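Putative oxidoreductase molybdopterin-binding subunit (PDB 4ZOH) probably serves as the molybdenum-bearing catalytic subunit of an oxidoreductase of the xanthine dehydrogenase and aldehyde oxidase family, holding a pterin cytosine dinucleotide cofactor. Local coordinates at residues P563-Y568 against G666-G671; G569-L574 against Y588-D593; G595-P600 against I651-E656. All blocks are in the same frame, centred on the assembly; numbering follows the deposited sequence.

Contact 1 (P563-Y568 against G666-G671). With MCN (pterin cytosine dinucleotide), chain D.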
loop_
_atom_site.group_PDB
_atom_site.type_symbol
_atom_site.label_atom_id
_atom_site.label_comp_id
_atom_site.label_asym_id
_atom_site.label_seq_id
_atom_site.Cartn_x
_atom_site.Cartn_y
_atom_site.Cartn_z
ATOM N N PRO A 563 -21.630 35.170 -9.019
ATOM C CA PRO A 563 -22.567 34.116 -8.786
ATOM C C PRO A 563 -22.419 32.933 -9.831
ATOM O O PRO A 563 -21.583 32.994 -10.775
ATOM C CB PRO A 563 -23.902 34.843 -8.888
ATOM C CG PRO A 563 -23.670 35.928 -9.878
ATOM C CD PRO A 563 -22.264 36.371 -9.614
ATOM N N PRO A 564 -23.160 31.829 -9.626
ATOM C CA PRO A 564 -22.987 30.717 -10.570
ATOM C C PRO A 564 -23.143 31.205 -12.064
ATOM O O PRO A 564 -24.037 31.990 -12.351
ATOM C CB PRO A 564 -24.131 29.752 -10.195
ATOM C CG PRO A 564 -24.569 30.138 -8.801
ATOM C CD PRO A 564 -23.932 31.452 -8.418
ATOM N N THR A 565 -22.247 30.790 -12.954
ATOM C CA THR A 565 -22.340 31.064 -14.386
ATOM C C THR A 565 -23.313 30.093 -15.043
ATOM O O THR A 565 -23.403 28.910 -14.644
ATOM C CB THR A 565 -20.964 31.018 -15.037
ATOM O OG1 THR A 565 -21.013 31.618 -16.335
ATOM C CG2 THR A 565 -20.400 29.556 -15.124
ATOM N N THR A 566 -24.069 30.584 -16.035
ATOM C CA THR A 566 -25.257 29.848 -16.530
ATOM C C THR A 566 -25.142 29.423 -18.022
ATOM O O THR A 566 -25.244 30.289 -18.899
ATOM C CB THR A 566 -26.542 30.698 -16.333
ATOM O OG1 THR A 566 -26.396 31.946 -17.063
ATOM C CG2 THR A 566 -26.810 30.988 -14.791
ATOM N N PRO A 567 -24.871 28.105 -18.326
ATOM C CA PRO A 567 -24.954 27.680 -19.747
ATOM C C PRO A 567 -26.406 27.447 -20.073
ATOM O O PRO A 567 -27.234 27.383 -19.159
ATOM C CB PRO A 567 -24.224 26.332 -19.754
ATOM C CG PRO A 567 -24.519 25.763 -18.386
ATOM C CD PRO A 567 -24.382 26.991 -17.473
ATOM N N TYR A 568 -26.700 27.255 -21.353
ATOM C CA TYR A 568 -28.062 27.048 -21.840
ATOM C C TYR A 568 -27.953 26.303 -23.170
ATOM O O TYR A 568 -26.893 26.298 -23.813
ATOM C CB TYR A 568 -28.777 28.431 -22.047
ATOM C CG TYR A 568 -28.004 29.366 -22.983
ATOM C CD1 TYR A 568 -28.340 29.463 -24.353
ATOM C CD2 TYR A 568 -26.902 30.105 -22.522
ATOM C CE1 TYR A 568 -27.621 30.320 -25.193
ATOM C CE2 TYR A 568 -26.169 30.933 -23.359
ATOM C CZ TYR A 568 -26.527 31.023 -24.705
ATOM O OH TYR A 568 -25.784 31.817 -25.545
ATOM N N GLY A 666 -13.096 31.700 -18.872
ATOM C CA GLY A 666 -14.288 31.959 -19.737
ATOM C C GLY A 666 -15.323 30.839 -19.852
ATOM O O GLY A 666 -16.391 30.991 -20.506
ATOM N N SER A 667 -15.043 29.704 -19.200
ATOM C CA SER A 667 -15.859 28.489 -19.339
ATOM C C SER A 667 -17.036 28.416 -18.345
ATOM O O SER A 667 -16.974 28.971 -17.265
ATOM C CB SER A 667 -14.939 27.268 -19.079
ATOM O OG SER A 667 -14.562 27.193 -17.695
ATOM N N LYS A 668 -18.083 27.688 -18.704
ATOM C CA LYS A 668 -19.165 27.342 -17.825
ATOM C C LYS A 668 -19.177 25.814 -17.789
ATOM O O LYS A 668 -18.610 25.164 -18.700
ATOM C CB LYS A 668 -20.535 27.858 -18.378
ATOM C CG LYS A 668 -20.437 29.332 -18.816
ATOM C CD LYS A 668 -21.799 29.951 -19.179
ATOM C CE LYS A 668 -21.691 31.456 -19.526
ATOM N NZ LYS A 668 -23.119 31.955 -19.610
ATOM N N GLY A 669 -19.885 25.246 -16.797
ATOM C CA GLY A 669 -19.959 23.823 -16.669
ATOM C C GLY A 669 -20.900 23.113 -17.591
ATOM O O GLY A 669 -22.035 23.589 -17.869
ATOM N N ILE A 670 -20.477 21.925 -18.018
ATOM C CA ILE A 670 -21.316 21.053 -18.805
ATOM C C ILE A 670 -21.529 19.682 -18.138
ATOM O O ILE A 670 -22.319 18.822 -18.642
ATOM C CB ILE A 670 -20.629 20.821 -20.209
ATOM C CG1 ILE A 670 -21.664 20.269 -21.230
ATOM C CG2 ILE A 670 -19.441 19.816 -20.066
ATOM C CD1 ILE A 670 -21.282 20.367 -22.710
ATOM N N GLY A 671 -20.843 19.419 -17.012
ATOM C CA GLY A 671 -20.945 18.036 -16.403
ATOM C C GLY A 671 -22.362 17.564 -16.241
ATOM O O GLY A 671 -22.655 16.345 -16.377
HETATM N N1 MCN D . -15.354 21.018 -20.260
HETATM C C2 MCN D . -14.736 21.826 -21.201
HETATM N N3 MCN D . -15.184 23.095 -21.459
HETATM C C4 MCN D . -16.292 23.556 -20.757
HETATM C C5 MCN D . -16.926 22.754 -19.810
HETATM C C6 MCN D . -16.440 21.475 -19.535
HETATM O O2 MCN D . -13.749 21.463 -21.849
HETATM N N4 MCN D . -16.709 24.777 -21.017
HETATM C "C1'" MCN D . -14.787 19.687 -20.036
HETATM C C2D MCN D . -13.772 19.750 -18.893
HETATM O "O2'" MCN D . -12.463 19.951 -19.334
HETATM C "C3'" MCN D . -13.836 18.357 -18.324
HETATM C C4D MCN D . -15.298 18.185 -18.298
HETATM O O4D MCN D . -15.772 18.791 -19.577
HETATM O "O3'" MCN D . -13.254 17.399 -19.138
HETATM C "C5'" MCN D . -15.483 18.998 -17.031
HETATM O "O5'" MCN D . -16.738 19.317 -16.839
HETATM P PA MCN D . -17.214 20.415 -15.740
HETATM O O1A MCN D . -16.239 21.320 -15.167
HETATM O O2A MCN D . -18.409 20.924 -16.495
HETATM O O3A MCN D . -17.833 19.286 -14.651
HETATM P PB MCN D . -16.897 18.588 -13.536
HETATM O O1B MCN D . -16.897 19.492 -12.314
HETATM O O2B MCN D . -15.572 18.155 -13.989
HETATM O O3B MCN D . -17.726 17.322 -13.308
HETATM C C10 MCN D . -18.794 17.220 -12.326
HETATM C "C9'" MCN D . -20.034 16.628 -12.950
HETATM C "C8'" MCN D . -21.028 16.259 -11.981
HETATM S "S8'" MCN D . -21.610 17.445 -10.822
HETATM C "C7'" MCN D . -21.645 15.045 -11.994
HETATM S "S7'" MCN D . -22.984 14.617 -10.896
HETATM C "C6'" MCN D . -21.354 14.041 -13.000
HETATM C C7 MCN D . -20.645 14.697 -14.230
HETATM O "O9'" MCN D . -19.607 15.508 -13.719
HETATM N "N5'" MCN D . -20.622 12.890 -12.474
HETATM C C4A MCN D . -19.738 12.114 -13.249
HETATM N "N8'" MCN D . -20.051 13.640 -15.106
HETATM C C4B MCN D . -19.491 12.505 -14.596
HETATM N "N1'" MCN D . -18.704 11.795 -15.408
HETATM C "C2'" MCN D . -18.091 10.715 -14.932
HETATM N "N2'" MCN D . -17.305 10.048 -15.751
HETATM N "N3'" MCN D . -18.280 10.241 -13.592
HETATM C "C4'" MCN D . -19.143 10.943 -12.718
HETATM O "O4'" MCN D . -19.329 10.526 -11.538
#

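Contact 2 (G569-L574 against Y588-D593)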
loop_
_atom_site.group_PDB
_atom_site.type_symbol
_atom_site.label_atom_id
_atom_site.label_comp_id
_atom_site.label_asym_id
_atom_site.label_seq_id
_atom_site.Cartn_x
_atom_site.Cartn_y
_atom_site.Cartn_z
ATOM N N GLY A 569 -29.036 25.676 -23.608
ATOM C CA GLY A 569 -29.042 25.145 -24.946
ATOM C C GLY A 569 -30.362 24.588 -25.342
ATOM O O GLY A 569 -31.331 24.719 -24.607
ATOM N N VAL A 570 -30.411 23.976 -26.530
ATOM C CA VAL A 570 -31.637 23.343 -27.022
ATOM C C VAL A 570 -31.258 21.925 -27.517
ATOM O O VAL A 570 -30.218 21.769 -28.174
ATOM C CB VAL A 570 -32.355 24.240 -28.098
ATOM C CG1 VAL A 570 -31.373 24.678 -29.207
ATOM C CG2 VAL A 570 -33.503 23.483 -28.756
ATOM N N HIS A 571 -32.090 20.921 -27.204
ATOM C CA HIS A 571 -31.795 19.556 -27.500
ATOM C C HIS A 571 -33.034 19.088 -28.193
ATOM O O HIS A 571 -34.097 19.654 -27.984
ATOM C CB HIS A 571 -31.519 18.690 -26.220
ATOM C CG HIS A 571 -30.179 18.976 -25.576
ATOM N ND1 HIS A 571 -29.454 18.010 -24.887
ATOM C CD2 HIS A 571 -29.436 20.115 -25.515
ATOM C CE1 HIS A 571 -28.292 18.534 -24.519
ATOM N NE2 HIS A 571 -28.274 19.821 -24.827
ATOM N N LEU A 572 -32.879 18.045 -29.022
ATOM C CA LEU A 572 -33.909 17.575 -29.899
ATOM C C LEU A 572 -33.760 16.086 -30.070
ATOM O O LEU A 572 -32.651 15.597 -30.136
ATOM C CB LEU A 572 -33.700 18.246 -31.268
ATOM C CG LEU A 572 -33.730 19.742 -31.319
ATOM C CD1 LEU A 572 -32.342 20.225 -31.519
ATOM C CD2 LEU A 572 -34.528 20.163 -32.552
ATOM N N ALA A 573 -34.865 15.373 -30.108
ATOM C CA ALA A 573 -34.812 13.948 -30.326
ATOM C C ALA A 573 -35.886 13.528 -31.314
ATOM O O ALA A 573 -36.911 14.189 -31.405
ATOM C CB ALA A 573 -35.008 13.209 -29.035
ATOM N N LEU A 574 -35.656 12.412 -31.997
ATOM C CA LEU A 574 -36.603 11.822 -32.929
ATOM C C LEU A 574 -36.755 10.441 -32.439
ATOM O O LEU A 574 -35.749 9.720 -32.301
ATOM C CB LEU A 574 -36.032 11.789 -34.403
ATOM C CG LEU A 574 -36.947 11.168 -35.521
ATOM C CD1 LEU A 574 -38.016 12.158 -35.920
ATOM C CD2 LEU A 574 -36.147 10.822 -36.799
ATOM N N TYR A 588 -30.566 12.251 -31.801
ATOM C CA TYR A 588 -30.597 13.196 -30.741
ATOM C C TYR A 588 -29.629 14.256 -31.165
ATOM O O TYR A 588 -28.501 13.944 -31.513
ATOM C CB TYR A 588 -30.158 12.498 -29.413
ATOM C CG TYR A 588 -30.413 13.351 -28.156
ATOM C CD1 TYR A 588 -31.508 13.090 -27.265
ATOM C CD2 TYR A 588 -29.565 14.417 -27.884
ATOM C CE1 TYR A 588 -31.703 13.912 -26.117
ATOM C CE2 TYR A 588 -29.770 15.224 -26.778
ATOM C CZ TYR A 588 -30.812 14.958 -25.895
ATOM O OH TYR A 588 -30.879 15.865 -24.862
ATOM N N VAL A 589 -30.059 15.516 -31.088
ATOM C CA VAL A 589 -29.165 16.632 -31.313
ATOM C C VAL A 589 -29.077 17.526 -30.061
ATOM O O VAL A 589 -30.094 17.875 -29.525
ATOM C CB VAL A 589 -29.664 17.468 -32.544
ATOM C CG1 VAL A 589 -28.830 18.734 -32.750
ATOM C CG2 VAL A 589 -29.697 16.584 -33.823
ATOM N N ALA A 590 -27.871 17.942 -29.676
ATOM C CA ALA A 590 -27.685 18.857 -28.540
ATOM C C ALA A 590 -27.014 20.064 -29.106
ATOM O O ALA A 590 -25.951 19.968 -29.788
ATOM C CB ALA A 590 -26.770 18.240 -27.458
ATOM N N VAL A 591 -27.589 21.227 -28.807
ATOM C CA VAL A 591 -26.844 22.453 -29.106
ATOM C C VAL A 591 -26.612 23.172 -27.803
ATOM O O VAL A 591 -27.577 23.638 -27.225
ATOM C CB VAL A 591 -27.599 23.344 -30.143
ATOM C CG1 VAL A 591 -26.788 24.624 -30.378
ATOM C CG2 VAL A 591 -27.749 22.587 -31.462
ATOM N N ASP A 592 -25.367 23.335 -27.363
ATOM C CA ASP A 592 -25.092 23.922 -26.037
ATOM C C ASP A 592 -24.261 25.190 -26.092
ATOM O O ASP A 592 -23.366 25.360 -26.945
ATOM C CB ASP A 592 -24.332 22.909 -25.155
ATOM C CG ASP A 592 -25.157 21.650 -24.808
ATOM O OD1 ASP A 592 -26.390 21.695 -24.683
ATOM O OD2 ASP A 592 -24.545 20.549 -24.689
ATOM N N ASP A 593 -24.478 26.086 -25.146
ATOM C CA ASP A 593 -23.512 27.164 -25.032
ATOM C C ASP A 593 -22.946 27.103 -23.621
ATOM O O ASP A 593 -23.632 27.448 -22.650
ATOM C CB ASP A 593 -24.125 28.536 -25.353
ATOM C CG ASP A 593 -23.117 29.698 -25.205
ATOM O OD1 ASP A 593 -21.968 29.476 -24.723
ATOM O OD2 ASP A 593 -23.455 30.868 -25.540
#

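Contact 3 (G595-P600 against I651-E656). With MCN (pterin cytosine dinucleotide), chain D.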
loop_
_atom_site.group_PDB
_atom_site.type_symbol
_atom_site.label_atom_id
_atom_site.label_comp_id
_atom_site.label_asym_id
_atom_site.label_seq_id
_atom_site.Cartn_x
_atom_site.Cartn_y
_atom_site.Cartn_z
ATOM N N GLY A 595 -19.916 28.533 -22.728
ATOM C CA GLY A 595 -18.785 29.460 -22.675
ATOM C C GLY A 595 -17.603 28.898 -23.464
ATOM O O GLY A 595 -17.789 27.996 -24.316
ATOM N N THR A 596 -16.390 29.427 -23.209
ATOM C CA THR A 596 -15.162 28.800 -23.743
ATOM C C THR A 596 -15.146 27.280 -23.510
ATOM O O THR A 596 -15.331 26.837 -22.355
ATOM C CB THR A 596 -13.927 29.440 -23.139
ATOM O OG1 THR A 596 -14.155 30.848 -23.072
ATOM C CG2 THR A 596 -12.623 29.126 -23.982
ATOM N N VAL A 597 -14.982 26.499 -24.594
ATOM C CA VAL A 597 -14.825 25.065 -24.479
ATOM C C VAL A 597 -13.332 24.775 -24.375
ATOM O O VAL A 597 -12.556 25.044 -25.299
ATOM C CB VAL A 597 -15.524 24.286 -25.605
ATOM C CG1 VAL A 597 -15.354 22.776 -25.421
ATOM C CG2 VAL A 597 -17.018 24.601 -25.629
ATOM N N ILE A 598 -12.900 24.262 -23.218
ATOM C CA ILE A 598 -11.464 23.947 -22.985
ATOM C C ILE A 598 -11.022 22.736 -23.825
ATOM O O ILE A 598 -9.868 22.664 -24.382
ATOM C CB ILE A 598 -11.183 23.738 -21.470
ATOM C CG1 ILE A 598 -11.778 24.893 -20.624
ATOM C CG2 ILE A 598 -9.715 23.542 -21.226
ATOM C CD1 ILE A 598 -11.150 26.272 -20.872
ATOM N N ASN A 599 -11.925 21.797 -23.965
ATOM C CA ASN A 599 -11.601 20.536 -24.618
ATOM C C ASN A 599 -12.898 19.949 -25.183
ATOM O O ASN A 599 -13.701 19.323 -24.442
ATOM C CB ASN A 599 -10.844 19.547 -23.702
ATOM C CG ASN A 599 -10.365 18.278 -24.462
ATOM O OD1 ASN A 599 -11.064 17.731 -25.311
ATOM N ND2 ASN A 599 -9.195 17.792 -24.103
ATOM N N PRO A 600 -13.113 20.147 -26.513
ATOM C CA PRO A 600 -14.369 19.680 -27.173
ATOM C C PRO A 600 -14.554 18.200 -27.123
ATOM O O PRO A 600 -15.695 17.744 -27.085
ATOM C CB PRO A 600 -14.236 20.168 -28.653
ATOM C CG PRO A 600 -13.204 21.251 -28.601
ATOM C CD PRO A 600 -12.355 21.105 -27.347
ATOM N N ILE A 651 -25.838 10.546 -31.536
ATOM C CA ILE A 651 -26.032 11.756 -30.787
ATOM C C ILE A 651 -25.057 12.728 -31.381
ATOM O O ILE A 651 -23.840 12.497 -31.330
ATOM C CB ILE A 651 -25.643 11.554 -29.286
ATOM C CG1 ILE A 651 -26.560 10.534 -28.610
ATOM C CG2 ILE A 651 -25.678 12.882 -28.540
ATOM C CD1 ILE A 651 -26.220 10.240 -27.155
ATOM N N ASP A 652 -25.560 13.821 -31.948
ATOM C CA ASP A 652 -24.669 14.868 -32.449
ATOM C C ASP A 652 -24.634 15.999 -31.442
ATOM O O ASP A 652 -25.676 16.535 -31.059
ATOM C CB ASP A 652 -25.198 15.419 -33.794
ATOM C CG ASP A 652 -25.201 14.362 -34.910
ATOM O OD1 ASP A 652 -24.357 13.470 -34.902
ATOM O OD2 ASP A 652 -26.082 14.425 -35.784
ATOM N N TRP A 653 -23.432 16.393 -31.070
ATOM C CA TRP A 653 -23.242 17.451 -30.152
ATOM C C TRP A 653 -22.604 18.647 -30.843
ATOM O O TRP A 653 -21.565 18.520 -31.493
ATOM C CB TRP A 653 -22.363 16.955 -28.976
ATOM C CG TRP A 653 -22.109 18.069 -27.966
ATOM C CD1 TRP A 653 -23.021 18.575 -27.037
ATOM C CD2 TRP A 653 -20.899 18.802 -27.774
ATOM N NE1 TRP A 653 -22.427 19.557 -26.286
ATOM C CE2 TRP A 653 -21.138 19.734 -26.718
ATOM C CE3 TRP A 653 -19.626 18.772 -28.385
ATOM C CZ2 TRP A 653 -20.163 20.595 -26.263
ATOM C CZ3 TRP A 653 -18.680 19.646 -27.961
ATOM C CH2 TRP A 653 -18.937 20.566 -26.898
ATOM N N TYR A 654 -23.233 19.805 -30.681
ATOM C CA TYR A 654 -22.669 21.091 -31.145
ATOM C C TYR A 654 -22.563 22.180 -30.036
ATOM O O TYR A 654 -23.381 22.257 -29.118
ATOM C CB TYR A 654 -23.494 21.672 -32.314
ATOM C CG TYR A 654 -23.780 20.673 -33.404
ATOM C CD1 TYR A 654 -22.840 20.459 -34.456
ATOM C CD2 TYR A 654 -24.985 19.961 -33.414
ATOM C CE1 TYR A 654 -23.141 19.545 -35.514
ATOM C CE2 TYR A 654 -25.284 19.048 -34.427
ATOM C CZ TYR A 654 -24.350 18.848 -35.482
ATOM O OH TYR A 654 -24.633 17.923 -36.454
ATOM N N TYR A 655 -21.560 23.024 -30.124
ATOM C CA TYR A 655 -21.531 24.119 -29.185
ATOM C C TYR A 655 -21.436 25.451 -29.900
ATOM O O TYR A 655 -20.975 25.472 -31.027
ATOM C CB TYR A 655 -20.410 23.950 -28.197
ATOM C CG TYR A 655 -19.015 23.979 -28.777
ATOM C CD1 TYR A 655 -18.223 25.134 -28.691
ATOM C CD2 TYR A 655 -18.462 22.821 -29.378
ATOM C CE1 TYR A 655 -16.919 25.135 -29.193
ATOM C CE2 TYR A 655 -17.179 22.807 -29.894
ATOM C CZ TYR A 655 -16.419 23.954 -29.817
ATOM O OH TYR A 655 -15.138 23.898 -30.320
ATOM N N GLU A 656 -21.906 26.520 -29.244
ATOM C CA GLU A 656 -21.713 27.908 -29.717
ATOM C C GLU A 656 -21.182 28.685 -28.552
ATOM O O GLU A 656 -21.635 28.461 -27.429
ATOM C CB GLU A 656 -23.031 28.537 -30.187
ATOM C CG GLU A 656 -23.811 27.707 -31.216
ATOM C CD GLU A 656 -23.253 27.805 -32.661
ATOM O OE1 GLU A 656 -22.639 28.840 -33.023
ATOM O OE2 GLU A 656 -23.451 26.842 -33.448
HETATM N N1 MCN D . -15.354 21.018 -20.260
HETATM C C2 MCN D . -14.736 21.826 -21.201
HETATM N N3 MCN D . -15.184 23.095 -21.459
HETATM C C4 MCN D . -16.292 23.556 -20.757
HETATM C C5 MCN D . -16.926 22.754 -19.810
HETATM C C6 MCN D . -16.440 21.475 -19.535
HETATM O O2 MCN D . -13.749 21.463 -21.849
HETATM N N4 MCN D . -16.709 24.777 -21.017
HETATM C "C1'" MCN D . -14.787 19.687 -20.036
HETATM C C2D MCN D . -13.772 19.750 -18.893
HETATM O "O2'" MCN D . -12.463 19.951 -19.334
HETATM C "C3'" MCN D . -13.836 18.357 -18.324
HETATM C C4D MCN D . -15.298 18.185 -18.298
HETATM O O4D MCN D . -15.772 18.791 -19.577
HETATM O "O3'" MCN D . -13.254 17.399 -19.138
HETATM C "C5'" MCN D . -15.483 18.998 -17.031
HETATM O "O5'" MCN D . -16.738 19.317 -16.839
HETATM P PA MCN D . -17.214 20.415 -15.740
HETATM O O1A MCN D . -16.239 21.320 -15.167
HETATM O O2A MCN D . -18.409 20.924 -16.495
HETATM O O3A MCN D . -17.833 19.286 -14.651
HETATM P PB MCN D . -16.897 18.588 -13.536
HETATM O O1B MCN D . -16.897 19.492 -12.314
HETATM O O2B MCN D . -15.572 18.155 -13.989
HETATM O O3B MCN D . -17.726 17.322 -13.308
HETATM C C10 MCN D . -18.794 17.220 -12.326
HETATM C "C9'" MCN D . -20.034 16.628 -12.950
HETATM C "C8'" MCN D . -21.028 16.259 -11.981
HETATM S "S8'" MCN D . -21.610 17.445 -10.822
HETATM C "C7'" MCN D . -21.645 15.045 -11.994
HETATM S "S7'" MCN D . -22.984 14.617 -10.896
HETATM C "C6'" MCN D . -21.354 14.041 -13.000
HETATM C C7 MCN D . -20.645 14.697 -14.230
HETATM O "O9'" MCN D . -19.607 15.508 -13.719
HETATM N "N5'" MCN D . -20.622 12.890 -12.474
HETATM C C4A MCN D . -19.738 12.114 -13.249
HETATM N "N8'" MCN D . -20.051 13.640 -15.106
HETATM C C4B MCN D . -19.491 12.505 -14.596
HETATM N "N1'" MCN D . -18.704 11.795 -15.408
HETATM C "C2'" MCN D . -18.091 10.715 -14.932
HETATM N "N2'" MCN D . -17.305 10.048 -15.751
HETATM N "N3'" MCN D . -18.280 10.241 -13.592
HETATM C "C4'" MCN D . -19.143 10.943 -12.718
HETATM O "O4'" MCN D . -19.329 10.526 -11.538
HETATM O O HOH W 1 -19.969 26.901 -25.727
#

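Contact 1 (P563-Y568 against G666-G671)
Lys668 reaches across the loop Pro563-Tyr568 and ends on the backbone of Thr566. Its CB sits 3.7 Å from Thr565 CG2 and also faces the ring carbon CD of Pro567, so the side chain starts out against a methyl group and a proline ring. CG and CD then pass Thr565 OG1, and CE lies 3.3 Å from the same oxygen. With CG anti to the carbonyl carbon (chi1 -48°) and every later torsion extended, the chain delivers NZ to Thr566 O, a hydrogen bond of 2.8 Å. The ammonium group stands above the plane of that carbonyl, 56° out of it, and does not follow a lone pair. Asp381 and Ser382 complete the site: Asp381 forms a salt bridge with Lys668 NZ and accepts from Thr565 OG1 and Thr566 OG1, and Ser382 O takes a further bond from NZ. Farther along, Pro567 CG rests 3.3 Å from Gly669 O. The other side of 666-671 belongs to the pterin cytosine dinucleotide. Lys668 O accepts a hydrogen bond from N4 of the cytosine, while the successive amides of Ile670 and Gly671 both grip the phosphate oxygen O2A, with Ile670 N at 2.8 Å. A buried lysine paired with a carboxylate and two carbonyls is likely to remain charged, and its fixed position ties the cofactor-binding loop to a neighbouring loop while its own backbone reads the cytosine amine.

Contact 2 (G569-L574 against Y588-D593)
The imidazole of His571 has Ala590 CB over one face and two polar partners at its edge, Tyr588 OH and Asp592 OD1, both near the ring plane. Ala590 CB lies 3.5 Å from the centroid of the His571 ring, a CH-pi contact. Tyr588, in turn, carries Leu572 O over one face of its ring, offset toward the rim, and meets His571 ND1 at its edge. The two rings touch rim to rim with their planes at 87°, and a hydrogen bond of 2.6 Å links His571 ND1 and Tyr588 OH. On the far side of the imidazole, NE2 donates to Asp592 OD1 over 2.7 Å, using the syn lone pair of the carboxylate. Held at both nitrogens, the ring can hardly turn about chi2. These groups project from one face of a beta hairpin, strands 568-577 and 583-593, whose antiparallel register alternates hydrogen-bonded pairs, Val570 with Val591 and Leu572 with Val589, with non-hydrogen-bonded ones such as His571 with Ala590. Val570 N bonds to Val591 O at 2.9 Å, and the reciprocal bond closes the pair. On the opposite face Leu572 CD1 lies 4.0 Å from Val589 CB, the side chains running side by side, and helix 385-401 packs there against Val570 and Leu572. Helices 600-619 and 673-688 pack on the His571 face, where Ile611 touches His571, Tyr588 and Ala590.

Contact 3 (G595-P600 against I651-E656)
Val597 presses its CG2 methyl over one face of the Tyr655 ring, 3.8 Å from the centroid, in a CH-pi contact. The nearest ring atom, Tyr655 CD1, is 3.3 Å away, so the methyl sits toward that side of the ring. In Tyr655, CG stands between the backbone N and the carbonyl carbon (chi1 64°), which carries the phenol toward the loop and brings its hydroxyl end to Pro600. There Tyr655 OH lies 3.7 Å from Pro600 CG, while Pro600 CB approaches CE2. Val597 holds CG1 anti to its backbone N (chi1 -179°); this branch lies against N3 and O2 of the cytosine and only loosely, at 4.5 Å, meets Trp653 CH2 at the edge of the indole, and CG2 is left for the tyrosine. Trp653 CZ3 comes 3.6 Å from Pro600 O; its NE1 is hydrogen-bonded to Asp592 OD2. Replacing Tyr655 by an alanine would probably leave Val597 CG2 and the Pro600 ring without their aromatic partner and open a gap between loop and strand. A water lies within hydrogen-bonding distance, 2.8 Å, of both Gly595 O and Glu656 O. Behind Val597, the backbone of 595-600 reads the cytosine of the cofactor: Thr596 O accepts from N4, Ile598 N donates to N3, and Asn599 N donates to O2 at 2.8 Å. Asn599 N-caps helix 600-619, which touches Val597 through Ala603 and Trp653 through Glu604 and Ala607, while strand 651-655 runs parallel to strand 583-593 at the border of its four-stranded sheet.

How the contacts relate
Contacts 1 and 3 share the pterin cytosine dinucleotide: the loops 666-671 and 595-600 both accept from N4 of its cytosine, and they are joined directly by Thr596 N and Gly666 O, 3.1 Å apart, in a probable hydrogen bond. Their centres are about 12 Å apart. Contact 2 lies farther from the cofactor, with the side chain of Asp592 about 9 Å away, but it leads into both others. Asp592 OD2 lies 2.8 Å from Trp653 NE1 of contact 3, and strands 583-593 and 651-655 are neighbours in one sheet. Toward contact 1, Ile670 CD1 packs against both Asp592 OD2 and Trp653 CZ2, bringing all three contacts together.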